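Local coordinates for adenylation domain (Streptomyces sp., PDB 5N9X), which belongs to the ANL superfamily of AMP-binding enzymes and holds adenosine-5'-triphosphate and threonine in pockets of its fold, at residues D22-S25 / R26-E30; G47-H50 / S51-E54; T491-P494 / S495-P499; E434-D437 / V438-A441; I100-P103 / P104-A108. All coordinates share one frame; numbering follows the deposited sequence.

Contact 1: residues D22-S25 / R26-E30; sequences DLFS and RAAME
F24 and A28 meet one turn apart on the alpha helix 20-30, near the start of this ANL-superfamily fold. The methyl CB of A28 lies over one face of the F24 ring, offset toward the rim. A28 CB is 4.3 Å from F24 CZ, the nearest ring atom. F24 holds CG trans to its backbone N (chi1 -177°), which swings the ring along the helix to the level of A28. Both residues are buried. They face helix 46-62, where F24 packs on Y46 and L49 and A28 on H50. R26 and L23 make a different pairing. The R26 chain bends at chi2 and chi3 and brings its guanidinium obliquely past L23, with L23 CD2 4.5 Å from R26 NH1. A water joins the same two residues. It donates to L23 O at 2.6 Å and accepts a weak bond from R26 NH1. L23 O therefore has two donors, since A27 N also reaches L23 O at 3.2 Å. S25 and M29 are tied through the backbone, and their side chains lie toward the surface. M29 N gives its hydrogen to S25 O at 2.7 Å, and M29 CB sits 3.1 Å from that same S25 O.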
loop_
_atom_site.group_PDB
_atom_site.type_symbol
_atom_site.label_atom_id
_atom_site.label_comp_id
_atom_site.label_asym_id
_atom_site.label_seq_id
_atom_site.Cartn_x
_atom_site.Cartn_y
_atom_site.Cartn_z
ATOM N N ASP A 22 9.562 -19.844 6.966
ATOM C CA ASP A 22 8.802 -21.032 7.314
ATOM C C ASP A 22 7.630 -21.216 6.351
ATOM O O ASP A 22 7.413 -22.316 5.820
ATOM C CB ASP A 22 8.256 -20.955 8.752
ATOM C CG ASP A 22 9.346 -21.021 9.833
ATOM O OD1 ASP A 22 10.383 -21.702 9.640
ATOM O OD2 ASP A 22 9.119 -20.400 10.907
ATOM N N LEU A 23 6.868 -20.143 6.134
ATOM C CA LEU A 23 5.700 -20.196 5.256
ATOM C C LEU A 23 6.051 -20.647 3.852
ATOM O O LEU A 23 5.388 -21.527 3.299
ATOM C CB LEU A 23 4.969 -18.842 5.190
ATOM C CG LEU A 23 4.407 -18.254 6.501
ATOM C CD1 LEU A 23 3.722 -16.903 6.245
ATOM C CD2 LEU A 23 3.491 -19.195 7.301
ATOM N N PHE A 24 7.085 -20.053 3.276
ATOM C CA PHE A 24 7.534 -20.477 1.962
ATOM C C PHE A 24 8.043 -21.928 1.972
ATOM O O PHE A 24 7.829 -22.669 1.012
ATOM C CB PHE A 24 8.638 -19.571 1.429
ATOM C CG PHE A 24 9.085 -19.937 0.040
ATOM C CD1 PHE A 24 8.159 -20.061 -0.985
ATOM C CD2 PHE A 24 10.415 -20.152 -0.243
ATOM C CE1 PHE A 24 8.558 -20.391 -2.268
ATOM C CE2 PHE A 24 10.823 -20.499 -1.525
ATOM C CZ PHE A 24 9.890 -20.616 -2.539
ATOM N N SER A 25 8.728 -22.314 3.048
ATOM C CA SER A 25 9.302 -23.651 3.168
ATOM C C SER A 25 8.219 -24.720 3.160
ATOM O O SER A 25 8.289 -25.708 2.431
ATOM C CB SER A 25 10.134 -23.750 4.445
ATOM O OG SER A 25 10.346 -25.100 4.802
ATOM N N ARG A 26 7.204 -24.503 3.974
ATOM C CA ARG A 26 6.074 -25.403 4.019
ATOM C C ARG A 26 5.448 -25.568 2.631
ATOM O O ARG A 26 5.445 -26.652 2.075
ATOM C CB ARG A 26 5.058 -24.888 5.027
ATOM C CG ARG A 26 3.870 -25.760 5.215
ATOM C CD ARG A 26 2.708 -24.874 5.486
ATOM N NE ARG A 26 2.347 -24.882 6.898
ATOM C CZ ARG A 26 1.579 -23.959 7.472
ATOM N NH1 ARG A 26 1.108 -22.936 6.758
ATOM N NH2 ARG A 26 1.297 -24.045 8.767
ATOM N N ALA A 27 4.953 -24.478 2.061
ATOM C CA ALA A 27 4.344 -24.526 0.740
ATOM C C ALA A 27 5.254 -25.149 -0.321
ATOM O O ALA A 27 4.782 -25.899 -1.175
ATOM C CB ALA A 27 3.935 -23.129 0.313
ATOM N N ALA A 28 6.544 -24.827 -0.283
ATOM C CA ALA A 28 7.471 -25.346 -1.285
ATOM C C ALA A 28 7.775 -26.818 -1.042
ATOM O O ALA A 28 7.814 -27.598 -1.990
ATOM C CB ALA A 28 8.765 -24.536 -1.315
ATOM N N MET A 29 7.990 -27.204 0.215
ATOM C CA MET A 29 8.181 -28.618 0.552
ATOM C C MET A 29 6.958 -29.424 0.172
ATOM O O MET A 29 7.065 -30.544 -0.319
ATOM C CB MET A 29 8.488 -28.820 2.044
ATOM C CG MET A 29 8.479 -30.294 2.486
ATOM S SD MET A 29 9.073 -30.564 4.178
ATOM C CE MET A 29 10.750 -29.974 4.003
ATOM N N GLU A 30 5.784 -28.851 0.367
ATOM C CA GLU A 30 4.580 -29.653 0.214
ATOM C C GLU A 30 3.978 -29.596 -1.162
ATOM O O GLU A 30 3.278 -30.513 -1.558
ATOM C CB GLU A 30 3.536 -29.255 1.255
ATOM C CG GLU A 30 3.993 -29.468 2.667
ATOM C CD GLU A 30 2.886 -29.204 3.676
ATOM O OE1 GLU A 30 1.759 -28.836 3.281
ATOM O OE2 GLU A 30 3.103 -29.384 4.895
HETATM O O HOH W 1 2.935 -22.181 4.037
#

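Contact 2: residues G47-H50 / S51-E54; sequences GLLH and SWAE
H50 and E54 pair across one turn of the alpha helix 46-62, on its more open side. E54 CG lies over one face of the imidazole, 4.0 Å from the centroid of the H50 ring, a CH-pi contact offset toward the rim. E54 sets CG beside its backbone N (chi1 -65°) and bends again at chi2, which folds the carboxylate back toward the ring. The two planes are 38° apart, so this is not a flat stack. E54 OE2 comes within 3.4 Å of H50 NE2, but the angle is too poor for a hydrogen bond. The carboxylate has a firmer partner in R90, whose NE forms a salt bridge with E54 OE1. H50 also touches A28 of helix 20-30. S51, next to H50, is exposed. The tight side carries L49, W52 and A53, all buried. L49 CD1 approaches the indole obliquely, 4.4 Å from W52 CE3. A53 CB rests 3.3 Å from L49 O, which also accepts A53 N at 2.9 Å. L49 and A53 pack on L86 of helix 79-90, and L49 also meets F24. The chemistry thus divides by face. The inner side joins helices mainly through carbon contacts, with the W52 indole N-H bonded to V139 O. On the more open side the E54 charge is directed to R90 and may also slightly favour a protonated H50.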
loop_
_atom_site.group_PDB
_atom_site.type_symbol
_atom_site.label_atom_id
_atom_site.label_comp_id
_atom_site.label_asym_id
_atom_site.label_seq_id
_atom_site.Cartn_x
_atom_site.Cartn_y
_atom_site.Cartn_z
ATOM N N GLY A 47 9.315 -25.743 -5.979
ATOM C CA GLY A 47 10.556 -26.498 -5.838
ATOM C C GLY A 47 11.813 -25.815 -6.366
ATOM O O GLY A 47 12.843 -25.796 -5.675
ATOM N N LEU A 48 11.744 -25.249 -7.573
ATOM C CA LEU A 48 12.931 -24.615 -8.168
ATOM C C LEU A 48 13.208 -23.220 -7.586
ATOM O O LEU A 48 14.369 -22.854 -7.375
ATOM C CB LEU A 48 12.802 -24.558 -9.704
ATOM C CG LEU A 48 13.889 -23.760 -10.454
ATOM C CD1 LEU A 48 15.268 -24.443 -10.478
ATOM C CD2 LEU A 48 13.417 -23.425 -11.900
ATOM N N LEU A 49 12.152 -22.454 -7.322
ATOM C CA LEU A 49 12.287 -21.200 -6.580
ATOM C C LEU A 49 12.955 -21.447 -5.211
ATOM O O LEU A 49 13.875 -20.721 -4.818
ATOM C CB LEU A 49 10.919 -20.520 -6.412
ATOM C CG LEU A 49 10.887 -19.127 -5.750
ATOM C CD1 LEU A 49 12.015 -18.191 -6.264
ATOM C CD2 LEU A 49 9.524 -18.449 -5.864
ATOM N N HIS A 50 12.511 -22.489 -4.509
ATOM C CA HIS A 50 13.103 -22.839 -3.228
ATOM C C HIS A 50 14.593 -23.150 -3.347
ATOM O O HIS A 50 15.399 -22.681 -2.540
ATOM C CB HIS A 50 12.384 -24.020 -2.592
ATOM C CG HIS A 50 12.836 -24.297 -1.195
ATOM N ND1 HIS A 50 13.692 -25.333 -0.877
ATOM C CD2 HIS A 50 12.577 -23.651 -0.032
ATOM C CE1 HIS A 50 13.922 -25.323 0.424
ATOM N NE2 HIS A 50 13.259 -24.314 0.960
ATOM N N SER A 51 14.956 -23.939 -4.356
ATOM C CA SER A 51 16.359 -24.219 -4.629
ATOM C C SER A 51 17.206 -22.973 -4.864
ATOM O O SER A 51 18.288 -22.825 -4.299
ATOM C CB SER A 51 16.489 -25.131 -5.847
ATOM O OG SER A 51 16.546 -26.468 -5.430
ATOM N N TRP A 52 16.706 -22.111 -5.739
ATOM C CA TRP A 52 17.371 -20.888 -6.151
ATOM C C TRP A 52 17.620 -20.026 -4.901
ATOM O O TRP A 52 18.745 -19.557 -4.643
ATOM C CB TRP A 52 16.476 -20.204 -7.196
ATOM C CG TRP A 52 16.987 -18.972 -7.868
ATOM C CD1 TRP A 52 18.204 -18.368 -7.689
ATOM C CD2 TRP A 52 16.309 -18.217 -8.885
ATOM N NE1 TRP A 52 18.303 -17.266 -8.509
ATOM C CE2 TRP A 52 17.153 -17.156 -9.253
ATOM C CE3 TRP A 52 15.060 -18.332 -9.506
ATOM C CZ2 TRP A 52 16.793 -16.214 -10.234
ATOM C CZ3 TRP A 52 14.694 -17.386 -10.467
ATOM C CH2 TRP A 52 15.556 -16.349 -10.821
ATOM N N ALA A 53 16.572 -19.889 -4.090
ATOM C CA ALA A 53 16.608 -19.056 -2.897
ATOM C C ALA A 53 17.587 -19.553 -1.834
ATOM O O ALA A 53 18.329 -18.761 -1.264
ATOM C CB ALA A 53 15.191 -18.944 -2.308
ATOM N N GLU A 54 17.568 -20.849 -1.545
ATOM C CA GLU A 54 18.591 -21.439 -0.670
ATOM C C GLU A 54 20.012 -21.133 -1.151
ATOM O O GLU A 54 20.887 -20.745 -0.352
ATOM C CB GLU A 54 18.411 -22.960 -0.553
ATOM C CG GLU A 54 17.114 -23.394 0.123
ATOM C CD GLU A 54 17.046 -22.893 1.563
ATOM O OE1 GLU A 54 18.096 -22.941 2.253
ATOM O OE2 GLU A 54 15.950 -22.466 2.003
#

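Contact 3: residues T491-P494 / S495-P499; sequences TVLP and SYMQP
The 3-10 turn 495-497, which follows helix 482-492 in the C-terminal part of this ANL fold, folds Y496 and M497 back onto P494. P494 O opens the turn. P494 O accepts M497 N at 3.0 Å, with the donor 49° out of the carbonyl plane, in keeping with the tight curve of a 3-10 turn. The next bond of the turn runs from Q498 N to S495 O. P494 CG is the point where the side chains meet. P494 CG lies 3.6 Å from Y496 CE1 and 3.5 Å from M497 SD. Y496 reaches it because its CG stands between the backbone N and the carbonyl carbon (chi1 71°), which turns the phenol back beside the proline. The proline lies oblique to that ring. M497 CG lies over one face of the Y496 ring, toward the rim, and H431 stacks with the same ring. L493 packs against M497, the buried residue of the turn, and on V438 and A441 of helix 435-443. L493 CB is 4.3 Å from M497 CB, and L493 CD1 touches M497 O at 3.6 Å. Q498 extends its chain back over the turn, and Q498 NE2 reaches L493 O at 2.7 Å. The N-H...O angle there is only 119°, so the bond is weak despite the short distance. Q498 also packs on V489 and K490. P494 has no N-H to continue the helical bonding, consistent with the helix ending just before it. The turn has two short-range backbone bonds, and carbon and sulfur contacts round the P494 ring probably add to its cohesion.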
loop_
_atom_site.group_PDB
_atom_site.type_symbol
_atom_site.label_atom_id
_atom_site.label_comp_id
_atom_site.label_asym_id
_atom_site.label_seq_id
_atom_site.Cartn_x
_atom_site.Cartn_y
_atom_site.Cartn_z
ATOM N N THR A 491 -21.906 26.167 -5.801
ATOM C CA THR A 491 -23.165 25.502 -5.485
ATOM C C THR A 491 -23.036 24.603 -4.273
ATOM O O THR A 491 -23.883 24.613 -3.374
ATOM C CB THR A 491 -23.644 24.643 -6.667
ATOM O OG1 THR A 491 -23.931 25.495 -7.779
ATOM C CG2 THR A 491 -24.879 23.800 -6.295
ATOM N N VAL A 492 -21.957 23.829 -4.260
ATOM C CA VAL A 492 -21.826 22.678 -3.386
ATOM C C VAL A 492 -21.298 23.029 -2.005
ATOM O O VAL A 492 -21.618 22.368 -1.021
ATOM C CB VAL A 492 -20.889 21.641 -4.039
ATOM C CG1 VAL A 492 -21.196 20.238 -3.538
ATOM C CG2 VAL A 492 -21.042 21.691 -5.540
ATOM N N LEU A 493 -20.474 24.062 -1.927
ATOM C CA LEU A 493 -19.734 24.324 -0.694
ATOM C C LEU A 493 -19.991 25.695 -0.110
ATOM O O LEU A 493 -20.232 26.643 -0.836
ATOM C CB LEU A 493 -18.234 24.193 -0.948
ATOM C CG LEU A 493 -17.716 22.796 -1.226
ATOM C CD1 LEU A 493 -16.200 22.872 -1.435
ATOM C CD2 LEU A 493 -18.089 21.831 -0.105
ATOM N N PRO A 494 -19.893 25.814 1.210
ATOM C CA PRO A 494 -19.859 27.180 1.751
ATOM C C PRO A 494 -18.625 27.970 1.278
ATOM O O PRO A 494 -17.613 27.377 0.869
ATOM C CB PRO A 494 -19.872 26.953 3.268
ATOM C CG PRO A 494 -19.293 25.569 3.451
ATOM C CD PRO A 494 -19.721 24.781 2.247
ATOM N N SER A 495 -18.746 29.297 1.300
ATOM C CA SER A 495 -17.772 30.215 0.710
ATOM C C SER A 495 -16.349 30.103 1.257
ATOM O O SER A 495 -15.380 30.203 0.498
ATOM C CB SER A 495 -18.260 31.653 0.887
ATOM O OG SER A 495 -19.330 31.928 0.003
ATOM N N TYR A 496 -16.233 29.914 2.567
ATOM C CA TYR A 496 -14.929 29.743 3.211
ATOM C C TYR A 496 -14.229 28.453 2.772
ATOM O O TYR A 496 -13.011 28.325 2.900
ATOM C CB TYR A 496 -15.072 29.775 4.748
ATOM C CG TYR A 496 -15.734 28.573 5.436
ATOM C CD1 TYR A 496 -17.123 28.444 5.509
ATOM C CD2 TYR A 496 -14.963 27.585 6.033
ATOM C CE1 TYR A 496 -17.721 27.355 6.162
ATOM C CE2 TYR A 496 -15.540 26.500 6.685
ATOM C CZ TYR A 496 -16.918 26.387 6.745
ATOM O OH TYR A 496 -17.469 25.298 7.385
ATOM N N MET A 497 -15.003 27.509 2.245
ATOM C CA MET A 497 -14.457 26.228 1.809
ATOM C C MET A 497 -14.133 26.178 0.325
ATOM O O MET A 497 -13.735 25.134 -0.174
ATOM C CB MET A 497 -15.423 25.087 2.141
ATOM C CG MET A 497 -15.408 24.637 3.596
ATOM S SD MET A 497 -16.597 23.314 3.860
ATOM C CE MET A 497 -15.604 21.864 3.477
ATOM N N GLN A 498 -14.306 27.296 -0.376
ATOM C CA GLN A 498 -14.102 27.334 -1.820
ATOM C C GLN A 498 -12.661 27.664 -2.167
ATOM O O GLN A 498 -12.113 28.647 -1.666
ATOM C CB GLN A 498 -15.072 28.335 -2.455
ATOM C CG GLN A 498 -16.462 27.731 -2.739
ATOM C CD GLN A 498 -17.595 28.764 -2.698
ATOM O OE1 GLN A 498 -17.364 29.955 -2.841
ATOM N NE2 GLN A 498 -18.825 28.297 -2.515
ATOM N N PRO A 499 -12.033 26.815 -3.007
ATOM C CA PRO A 499 -10.633 27.005 -3.414
ATOM C C PRO A 499 -10.419 28.358 -4.070
ATOM O O PRO A 499 -11.220 28.786 -4.897
ATOM C CB PRO A 499 -10.389 25.855 -4.401
ATOM C CG PRO A 499 -11.422 24.814 -4.027
ATOM C CD PRO A 499 -12.627 25.616 -3.623
#

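Contact 4: residues E434-D437 / V438-A441; sequences ELSD and VEAA
V438 turns CG1 trans to its backbone N (chi1 -161°), which leaves CG2 beside that N and close to the first carbonyls of the alpha helix 435-443. V438 CG2 lies 3.4 Å from E434 O and 3.6 Å from L435 O. E439 has a less regular first torsion (chi1 -97°). Beyond CG its chain is extended, and it runs back alongside L435 and S436. E439 OE1 is 3.9 Å from S436 CA, and its touch on the serine is loose. The polar end of E439 is held by other residues: OE2 forms a salt bridge with R518 NH1 and accepts the backbone N of V453. A long, weak ion pair joins OE1 to R443. The helix follows directly on strand 431-434, and E434 is its N-cap residue. E434 O takes weak bonds from D437 N and, at 3.3 Å, from V438 N. Its side chain leads away from the turn to Q425. D437, in the first turn, keeps its carboxylate near the N-terminal end of the helix, where the helix dipole would probably favour a negative charge. D437 is exposed, with M497 packed beside it. S436 lies on another side of the helix, its side chain about 9 Å from the bound ATP. Further along, the backbone bonds become regular. E439 N reaches L435 O, and A440 N reaches S436 O at 3.1 Å. One residue on, A441 N bonds to D437 O at 3.0 Å, and A441 CB lies 3.5 Å from the same D437 O.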
loop_
_atom_site.group_PDB
_atom_site.type_symbol
_atom_site.label_atom_id
_atom_site.label_comp_id
_atom_site.label_asym_id
_atom_site.label_seq_id
_atom_site.Cartn_x
_atom_site.Cartn_y
_atom_site.Cartn_z
ATOM N N GLU A 434 -12.250 20.710 6.185
ATOM C CA GLU A 434 -11.991 19.357 5.735
ATOM C C GLU A 434 -11.506 19.393 4.296
ATOM O O GLU A 434 -12.335 19.433 3.385
ATOM C CB GLU A 434 -13.257 18.515 5.832
ATOM C CG GLU A 434 -13.918 18.616 7.178
ATOM C CD GLU A 434 -13.191 17.821 8.225
ATOM O OE1 GLU A 434 -12.563 16.804 7.857
ATOM O OE2 GLU A 434 -13.244 18.214 9.411
ATOM N N LEU A 435 -10.188 19.401 4.088
ATOM C CA LEU A 435 -9.625 19.489 2.739
ATOM C C LEU A 435 -10.212 18.378 1.860
ATOM O O LEU A 435 -10.525 18.583 0.685
ATOM C CB LEU A 435 -8.091 19.412 2.785
ATOM C CG LEU A 435 -7.380 20.621 3.443
ATOM C CD1 LEU A 435 -5.902 20.383 3.660
ATOM C CD2 LEU A 435 -7.587 21.922 2.679
ATOM N N SER A 436 -10.396 17.209 2.457
ATOM C CA SER A 436 -10.931 16.056 1.753
ATOM C C SER A 436 -12.385 16.228 1.272
ATOM O O SER A 436 -12.754 15.679 0.243
ATOM C CB SER A 436 -10.805 14.825 2.654
ATOM O OG SER A 436 -11.293 13.672 2.006
ATOM N N ASP A 437 -13.195 16.981 2.010
ATOM C CA ASP A 437 -14.557 17.344 1.565
ATOM C C ASP A 437 -14.582 18.291 0.366
ATOM O O ASP A 437 -15.453 18.184 -0.511
ATOM C CB ASP A 437 -15.344 18.004 2.694
ATOM C CG ASP A 437 -15.702 17.043 3.811
ATOM O OD1 ASP A 437 -15.278 15.860 3.773
ATOM O OD2 ASP A 437 -16.392 17.498 4.754
ATOM N N VAL A 438 -13.650 19.238 0.338
ATOM C CA VAL A 438 -13.525 20.145 -0.805
ATOM C C VAL A 438 -13.190 19.347 -2.045
ATOM O O VAL A 438 -13.715 19.591 -3.142
ATOM C CB VAL A 438 -12.424 21.191 -0.605
ATOM C CG1 VAL A 438 -12.632 22.345 -1.560
ATOM C CG2 VAL A 438 -12.385 21.641 0.847
ATOM N N GLU A 439 -12.289 18.397 -1.837
ATOM C CA GLU A 439 -11.776 17.562 -2.897
ATOM C C GLU A 439 -12.952 16.823 -3.520
ATOM O O GLU A 439 -13.138 16.861 -4.731
ATOM C CB GLU A 439 -10.726 16.583 -2.347
ATOM C CG GLU A 439 -9.267 16.998 -2.497
ATOM C CD GLU A 439 -8.345 16.257 -1.505
ATOM O OE1 GLU A 439 -8.572 15.045 -1.241
ATOM O OE2 GLU A 439 -7.396 16.892 -0.984
ATOM N N ALA A 440 -13.746 16.161 -2.684
ATOM C CA ALA A 440 -14.901 15.412 -3.165
ATOM C C ALA A 440 -15.880 16.334 -3.871
ATOM O O ALA A 440 -16.436 15.966 -4.903
ATOM C CB ALA A 440 -15.593 14.682 -2.023
ATOM N N ALA A 441 -16.079 17.532 -3.328
ATOM C CA ALA A 441 -16.973 18.496 -3.962
ATOM C C ALA A 441 -16.471 18.881 -5.359
ATOM O O ALA A 441 -17.271 19.056 -6.279
ATOM C CB ALA A 441 -17.141 19.738 -3.092
#

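Contact 5: residues I100-P103 / P104-A108; sequences IRNP and PARNA
The N102 amide overlaps the middle of the R106 side chain where a loop enters the alpha helix 104-114 of this ANL fold. N102 ND2 lies 3.4 Å from R106 CD and 3.5 Å from R106 NE. The amide and guanidinium planes are only 16° apart, yet the amide sits oblique to the guanidinium. R106 sets CG trans to its backbone N (chi1 -155°) and bends at chi2, which takes CD back across the helix start to N102. P103 is the N-cap residue. P103 O accepts R106 N at 2.7 Å, from a donor 36° out of the carbonyl plane, and also N107 N in a weak bond of 3.4 Å. P103 CG rests on R106 CB at 3.9 Å. P104 lacks an N-H, which costs nothing in the first turn of a helix. The loop also meets the C-terminal part of the chain: N102 packs on I512, and R101 NH2 makes a weak bond to I512 O. The R106 side chain is about 9 Å from the bound ATP. N107 approaches N102 CB from a different side than R106 and also packs on R74 and L98. N107 OD1 is buried, has no polar partner in the model, and lies 3.6 Å from N102 CB.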
loop_
_atom_site.group_PDB
_atom_site.type_symbol
_atom_site.label_atom_id
_atom_site.label_comp_id
_atom_site.label_asym_id
_atom_site.label_seq_id
_atom_site.Cartn_x
_atom_site.Cartn_y
_atom_site.Cartn_z
ATOM N N ILE A 100 12.787 1.451 -8.787
ATOM C CA ILE A 100 13.704 2.068 -9.744
ATOM C C ILE A 100 13.198 3.406 -10.366
ATOM O O ILE A 100 14.011 4.198 -10.848
ATOM C CB ILE A 100 14.082 1.037 -10.840
ATOM C CG1 ILE A 100 14.869 -0.114 -10.196
ATOM C CG2 ILE A 100 14.939 1.652 -11.924
ATOM C CD1 ILE A 100 15.228 -1.248 -11.131
ATOM N N ARG A 101 11.896 3.707 -10.311
ATOM C CA ARG A 101 11.461 5.059 -10.704
ATOM C C ARG A 101 11.678 6.041 -9.557
ATOM O O ARG A 101 11.405 7.232 -9.696
ATOM C CB ARG A 101 9.990 5.121 -11.171
ATOM C CG ARG A 101 9.124 3.998 -10.715
ATOM C CD ARG A 101 7.861 3.766 -11.511
ATOM N NE ARG A 101 7.098 2.706 -10.855
ATOM C CZ ARG A 101 6.163 2.906 -9.935
ATOM N NH1 ARG A 101 5.800 4.141 -9.589
ATOM N NH2 ARG A 101 5.559 1.863 -9.393
ATOM N N ASN A 102 12.168 5.559 -8.420
ATOM C CA ASN A 102 12.579 6.478 -7.366
ATOM C C ASN A 102 13.778 7.293 -7.852
ATOM O O ASN A 102 14.744 6.726 -8.372
ATOM C CB ASN A 102 12.949 5.726 -6.085
ATOM C CG ASN A 102 11.761 5.469 -5.174
ATOM O OD1 ASN A 102 10.660 5.993 -5.375
ATOM N ND2 ASN A 102 11.987 4.647 -4.152
ATOM N N PRO A 103 13.716 8.626 -7.686
ATOM C CA PRO A 103 14.826 9.520 -8.030
ATOM C C PRO A 103 16.090 9.166 -7.262
ATOM O O PRO A 103 16.027 8.919 -6.057
ATOM C CB PRO A 103 14.307 10.905 -7.625
ATOM C CG PRO A 103 13.241 10.635 -6.611
ATOM C CD PRO A 103 12.605 9.349 -7.047
ATOM N N PRO A 104 17.232 9.148 -7.956
ATOM C CA PRO A 104 18.553 8.827 -7.410
ATOM C C PRO A 104 18.831 9.404 -6.016
ATOM O O PRO A 104 19.459 8.716 -5.209
ATOM C CB PRO A 104 19.506 9.436 -8.445
ATOM C CG PRO A 104 18.756 9.358 -9.716
ATOM C CD PRO A 104 17.314 9.600 -9.356
ATOM N N ALA A 105 18.376 10.622 -5.733
ATOM C CA ALA A 105 18.582 11.231 -4.417
ATOM C C ALA A 105 17.800 10.500 -3.314
ATOM O O ALA A 105 18.245 10.413 -2.165
ATOM C CB ALA A 105 18.197 12.696 -4.454
ATOM N N ARG A 106 16.639 9.962 -3.671
ATOM C CA ARG A 106 15.828 9.213 -2.720
ATOM C C ARG A 106 16.467 7.865 -2.358
ATOM O O ARG A 106 16.487 7.479 -1.183
ATOM C CB ARG A 106 14.416 9.008 -3.272
ATOM C CG ARG A 106 13.351 8.794 -2.207
ATOM C CD ARG A 106 12.459 7.627 -2.619
ATOM N NE ARG A 106 11.836 6.924 -1.496
ATOM C CZ ARG A 106 10.671 7.252 -0.943
ATOM N NH1 ARG A 106 9.975 8.282 -1.405
ATOM N NH2 ARG A 106 10.195 6.542 0.068
ATOM N N ASN A 107 16.984 7.146 -3.349
ATOM C CA ASN A 107 17.722 5.920 -3.058
ATOM C C ASN A 107 18.929 6.234 -2.188
ATOM O O ASN A 107 19.141 5.600 -1.161
ATOM C CB ASN A 107 18.184 5.214 -4.332
ATOM C CG ASN A 107 17.038 4.647 -5.147
ATOM O OD1 ASN A 107 15.935 4.419 -4.640
ATOM N ND2 ASN A 107 17.296 4.427 -6.434
ATOM N N ALA A 108 19.703 7.228 -2.607
ATOM C CA ALA A 108 20.893 7.642 -1.881
ATOM C C ALA A 108 20.600 7.887 -0.419
ATOM O O ALA A 108 21.394 7.529 0.429
ATOM C CB ALA A 108 21.489 8.878 -2.512
#

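Contacts 1 and 2 hold two helices that pack on each other: F24 CZ lies 3.7 Å from L49 CG, and A28 CB 3.9 Å from H50 CB. Contacts 3 and 4 form a second touching pair on the opposite side of the chain's centre, with centres 10 Å apart. There L493 CG meets A441 CB at 3.6 Å, and V438 CG1 touches L493, M497 and P499. Contact 3 is a surface turn with bent or weak bonds. The others are partly buried. Contacts 1 and 2 rest on regular helix bonds, and contact 4 does after a weakly bonded start. Contact 5 touches none of the others. Like contact 4 it marks a helix start, but a proline is its N-cap.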